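Local coordinates for putative cell invasion protein with MAC/Perforin domain (Bacteroides thetaiotaomicron VPI-5482, PDB 3KK7), which is of unproven function but belongs to the membrane-attack complex/perforin family, whose members typically insert into or perforate membranes, and may take part in cell invasion, at residues 373-385 and 449-462. Sequence-based numbering, arbitrary orientation.
Sequences EEPYIEIIKMYIR and LKIKADPNKTINPI
Ile377 and Ile379 of strand 376-385 pair in parallel with strand 450-454: Ile377 N reaches Lys450 O, Ile377 O takes Lys452 N, Ile379 N meets Lys452 O (2.7 Å) and Ile379 O takes Asp454 N. A type I turn from Asp454 to Lys457 rounds the corner, Asp454 OD1 closing an Asx turn on Asn456 N and also bonding Ser20 OG; strand 457-459 then takes up Lys381 by both its N and O. From Lys381, stretched out beyond CG, NZ donates to Pro455 O (2.8 Å) from 27° out of the carbonyl plane. With an alanine here Pro455 O is likely to lose its ammonium partner, and the corner its side-chain tie to strand 376-385. Among the charged groups, Glu378, its CG between backbone N and carbonyl carbon (chi1 58°) and its chain extended, crosses Lys457 at about a right angle; Lys457 NZ meets the syn lone pair of OE1 (2.8 Å), while OE2 pairs with Lys407. Lys452 NZ, salt-bridged to Glu21, makes an off-centre cation-pi contact with the Tyr376 ring, 4.5 Å from its centroid. Apolar packing joins Ile377 CG1 to Leu449 CD1 (3.6 Å), Ile380 CD1 to Ile459 CG2 (3.6 Å) and selenomethionine Met382 CG to Pro461 CD. Parallel pairing in the D2 region, interrupted at the corner, thus joins strand 376-385 to two strands, and buried Glu378 is probably kept ionised by its two lysines.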
# COMPACT_ATOMS: atom_id res chain seq x y z
N GLU A 373 -6.47 13.05 13.13
CA GLU A 373 -6.27 13.95 14.27
C GLU A 373 -6.80 15.37 14.00
O GLU A 373 -7.31 15.65 12.92
CB GLU A 373 -4.79 13.99 14.63
CG GLU A 373 -4.24 12.69 15.21
CD GLU A 373 -2.70 12.70 15.42
OE1 GLU A 373 -2.08 13.79 15.56
OE2 GLU A 373 -2.11 11.59 15.44
N GLU A 374 -6.70 16.24 15.01
CA GLU A 374 -7.19 17.62 14.89
C GLU A 374 -6.29 18.38 13.93
O GLU A 374 -5.08 18.38 14.09
CB GLU A 374 -7.17 18.34 16.25
CG GLU A 374 -7.68 19.82 16.22
CD GLU A 374 -7.60 20.53 17.59
OE1 GLU A 374 -7.40 19.84 18.61
OE2 GLU A 374 -7.73 21.78 17.62
N PRO A 375 -6.89 19.03 12.92
CA PRO A 375 -6.11 19.93 12.10
C PRO A 375 -5.89 21.32 12.74
O PRO A 375 -6.60 21.70 13.66
CB PRO A 375 -6.93 20.03 10.82
CG PRO A 375 -8.28 19.70 11.21
CD PRO A 375 -8.21 18.77 12.34
N TYR A 376 -4.91 22.06 12.22
CA TYR A 376 -4.54 23.35 12.76
C TYR A 376 -3.55 24.02 11.83
O TYR A 376 -2.82 23.35 11.12
CB TYR A 376 -3.88 23.20 14.14
CG TYR A 376 -2.63 22.35 14.16
CD1 TYR A 376 -1.38 22.90 13.93
CD2 TYR A 376 -2.71 20.99 14.45
CE1 TYR A 376 -0.21 22.12 13.96
CE2 TYR A 376 -1.57 20.19 14.48
CZ TYR A 376 -0.32 20.76 14.23
OH TYR A 376 0.80 19.96 14.27
N ILE A 377 -3.54 25.35 11.84
CA ILE A 377 -2.58 26.12 11.09
C ILE A 377 -1.49 26.54 12.05
O ILE A 377 -1.80 27.06 13.12
CB ILE A 377 -3.22 27.36 10.50
CG1 ILE A 377 -4.31 26.96 9.51
CG2 ILE A 377 -2.15 28.22 9.85
CD1 ILE A 377 -5.04 28.14 8.88
N GLU A 378 -0.23 26.30 11.70
CA GLU A 378 0.90 26.78 12.49
C GLU A 378 1.65 27.82 11.64
O GLU A 378 2.01 27.54 10.49
CB GLU A 378 1.81 25.64 12.96
CG GLU A 378 2.42 24.77 11.84
CD GLU A 378 3.22 23.58 12.36
OE1 GLU A 378 3.79 23.71 13.46
OE2 GLU A 378 3.28 22.53 11.66
N ILE A 379 1.83 29.03 12.18
CA ILE A 379 2.58 30.09 11.49
C ILE A 379 4.02 29.96 11.99
O ILE A 379 4.31 30.27 13.16
CB ILE A 379 2.04 31.51 11.78
CG1 ILE A 379 0.54 31.61 11.41
CG2 ILE A 379 2.86 32.56 11.02
CD1 ILE A 379 -0.24 32.61 12.23
N ILE A 380 4.91 29.50 11.12
CA ILE A 380 6.27 29.23 11.53
C ILE A 380 7.22 29.74 10.47
O ILE A 380 6.83 30.52 9.61
CB ILE A 380 6.46 27.72 11.80
CG1 ILE A 380 6.13 26.88 10.55
CG2 ILE A 380 5.59 27.29 12.98
CD1 ILE A 380 6.74 25.48 10.55
N LYS A 381 8.47 29.32 10.54
CA LYS A 381 9.52 29.82 9.68
C LYS A 381 9.90 28.79 8.64
O LYS A 381 10.04 27.61 8.96
CB LYS A 381 10.74 30.21 10.52
CG LYS A 381 10.50 31.44 11.36
CD LYS A 381 11.72 31.82 12.22
CE LYS A 381 11.49 33.15 12.92
NZ LYS A 381 12.21 33.27 14.21
N MSE A 382 10.04 29.23 7.38
CA MSE A 382 10.46 28.39 6.26
C MSE A 382 11.81 28.86 5.75
O MSE A 382 12.00 30.05 5.47
CB MSE A 382 9.44 28.44 5.13
CG MSE A 382 9.69 27.50 3.96
SE MSE A 382 8.51 28.00 2.49
CE MSE A 382 9.71 27.75 0.94
N TYR A 383 12.75 27.93 5.65
CA TYR A 383 14.10 28.22 5.22
C TYR A 383 14.08 28.66 3.77
O TYR A 383 13.38 28.06 2.96
CB TYR A 383 14.97 26.98 5.38
CG TYR A 383 16.40 27.20 4.97
CD1 TYR A 383 17.24 28.01 5.72
CD2 TYR A 383 16.92 26.62 3.81
CE1 TYR A 383 18.56 28.24 5.35
CE2 TYR A 383 18.24 26.84 3.43
CZ TYR A 383 19.05 27.65 4.21
OH TYR A 383 20.36 27.87 3.86
N ILE A 384 14.82 29.71 3.45
CA ILE A 384 14.88 30.23 2.09
C ILE A 384 16.30 30.10 1.56
O ILE A 384 16.53 29.39 0.58
CB ILE A 384 14.40 31.71 1.96
CG1 ILE A 384 12.94 31.85 2.41
CG2 ILE A 384 14.52 32.19 0.51
CD1 ILE A 384 11.93 31.08 1.55
N ARG A 385 17.26 30.78 2.20
CA ARG A 385 18.66 30.70 1.78
C ARG A 385 19.61 31.17 2.86
O ARG A 385 19.18 31.68 3.90
CB ARG A 385 18.87 31.54 0.52
CG ARG A 385 18.48 33.01 0.67
CD ARG A 385 19.12 33.87 -0.41
NE ARG A 385 18.92 35.30 -0.15
CZ ARG A 385 17.83 35.98 -0.48
NH1 ARG A 385 16.79 35.38 -1.08
NH2 ARG A 385 17.77 37.28 -0.19
N LEU A 449 -10.22 26.81 13.06
CA LEU A 449 -9.45 25.82 13.80
C LEU A 449 -8.36 26.52 14.60
O LEU A 449 -8.14 27.72 14.47
CB LEU A 449 -8.88 24.76 12.85
CG LEU A 449 -8.36 25.12 11.45
CD1 LEU A 449 -7.29 26.23 11.44
CD2 LEU A 449 -7.84 23.84 10.78
N LYS A 450 -7.69 25.75 15.46
CA LYS A 450 -6.57 26.24 16.23
C LYS A 450 -5.52 26.83 15.27
O LYS A 450 -5.08 26.15 14.35
CB LYS A 450 -5.96 25.09 17.05
CG LYS A 450 -4.85 25.47 18.06
CD LYS A 450 -3.88 24.28 18.38
CE LYS A 450 -4.43 23.25 19.40
NZ LYS A 450 -3.49 22.09 19.54
N ILE A 451 -5.20 28.10 15.45
CA ILE A 451 -4.09 28.74 14.76
C ILE A 451 -3.06 29.05 15.85
O ILE A 451 -3.40 29.61 16.91
CB ILE A 451 -4.51 30.05 14.05
CG1 ILE A 451 -5.66 29.78 13.09
CG2 ILE A 451 -3.32 30.69 13.33
CD1 ILE A 451 -6.15 31.00 12.38
N LYS A 452 -1.81 28.67 15.60
CA LYS A 452 -0.73 28.96 16.52
C LYS A 452 0.46 29.47 15.74
O LYS A 452 0.50 29.35 14.53
CB LYS A 452 -0.36 27.73 17.35
CG LYS A 452 -0.30 26.41 16.57
CD LYS A 452 0.70 25.43 17.23
CE LYS A 452 0.15 24.00 17.36
NZ LYS A 452 1.25 22.98 17.50
N ALA A 453 1.39 30.10 16.44
CA ALA A 453 2.61 30.61 15.84
C ALA A 453 3.76 30.11 16.68
O ALA A 453 3.55 29.78 17.84
CB ALA A 453 2.59 32.13 15.77
N ASP A 454 4.96 30.05 16.10
CA ASP A 454 6.12 29.60 16.85
C ASP A 454 7.39 30.04 16.16
O ASP A 454 7.81 29.43 15.20
CB ASP A 454 6.12 28.09 17.01
CG ASP A 454 7.13 27.60 18.05
OD1 ASP A 454 8.14 28.30 18.33
OD2 ASP A 454 6.91 26.51 18.59
N PRO A 455 8.05 31.07 16.70
CA PRO A 455 9.24 31.61 16.04
C PRO A 455 10.43 30.65 15.99
O PRO A 455 11.30 30.84 15.16
CB PRO A 455 9.58 32.86 16.87
CG PRO A 455 9.04 32.58 18.22
CD PRO A 455 7.87 31.64 18.06
N ASN A 456 10.47 29.64 16.84
CA ASN A 456 11.58 28.69 16.84
C ASN A 456 11.34 27.39 16.05
O ASN A 456 12.23 26.53 15.98
CB ASN A 456 12.01 28.40 18.28
CG ASN A 456 12.52 29.64 19.01
OD1 ASN A 456 13.05 30.57 18.39
ND2 ASN A 456 12.34 29.67 20.34
N LYS A 457 10.16 27.24 15.44
CA LYS A 457 9.90 26.05 14.63
C LYS A 457 10.25 26.35 13.17
O LYS A 457 9.75 27.31 12.58
CB LYS A 457 8.43 25.61 14.72
CG LYS A 457 8.27 24.08 14.70
CD LYS A 457 6.84 23.62 14.31
CE LYS A 457 6.60 22.10 14.64
NZ LYS A 457 5.33 21.50 14.07
N THR A 458 11.13 25.54 12.58
CA THR A 458 11.44 25.67 11.16
C THR A 458 10.81 24.52 10.37
O THR A 458 10.57 23.44 10.89
CB THR A 458 12.96 25.70 10.92
OG1 THR A 458 13.55 24.51 11.44
CG2 THR A 458 13.60 26.92 11.58
N ILE A 459 10.52 24.77 9.10
CA ILE A 459 10.12 23.70 8.19
C ILE A 459 10.88 23.96 6.90
O ILE A 459 10.86 25.07 6.37
CB ILE A 459 8.59 23.63 8.01
CG1 ILE A 459 8.21 22.35 7.26
CG2 ILE A 459 8.06 24.87 7.31
CD1 ILE A 459 6.71 22.04 7.28
N ASN A 460 11.58 22.93 6.43
CA ASN A 460 12.45 23.07 5.25
C ASN A 460 12.04 22.15 4.05
O ASN A 460 12.52 21.02 3.92
CB ASN A 460 13.89 22.82 5.67
CG ASN A 460 14.87 23.08 4.55
OD1 ASN A 460 14.63 23.94 3.68
ND2 ASN A 460 15.98 22.35 4.56
N PRO A 461 11.15 22.66 3.17
CA PRO A 461 10.70 21.91 1.99
C PRO A 461 11.65 22.00 0.79
O PRO A 461 11.61 21.11 -0.06
CB PRO A 461 9.37 22.60 1.64
CG PRO A 461 9.58 24.01 2.05
CD PRO A 461 10.49 23.97 3.26
N ILE A 462 12.48 23.05 0.73
CA ILE A 462 13.49 23.24 -0.35
C ILE A 462 14.55 22.11 -0.30
O ILE A 462 14.97 21.62 -1.36
CB ILE A 462 14.15 24.69 -0.33
CG1 ILE A 462 13.08 25.79 -0.53
CG2 ILE A 462 15.28 24.81 -1.41
CD1 ILE A 462 13.60 27.25 -0.43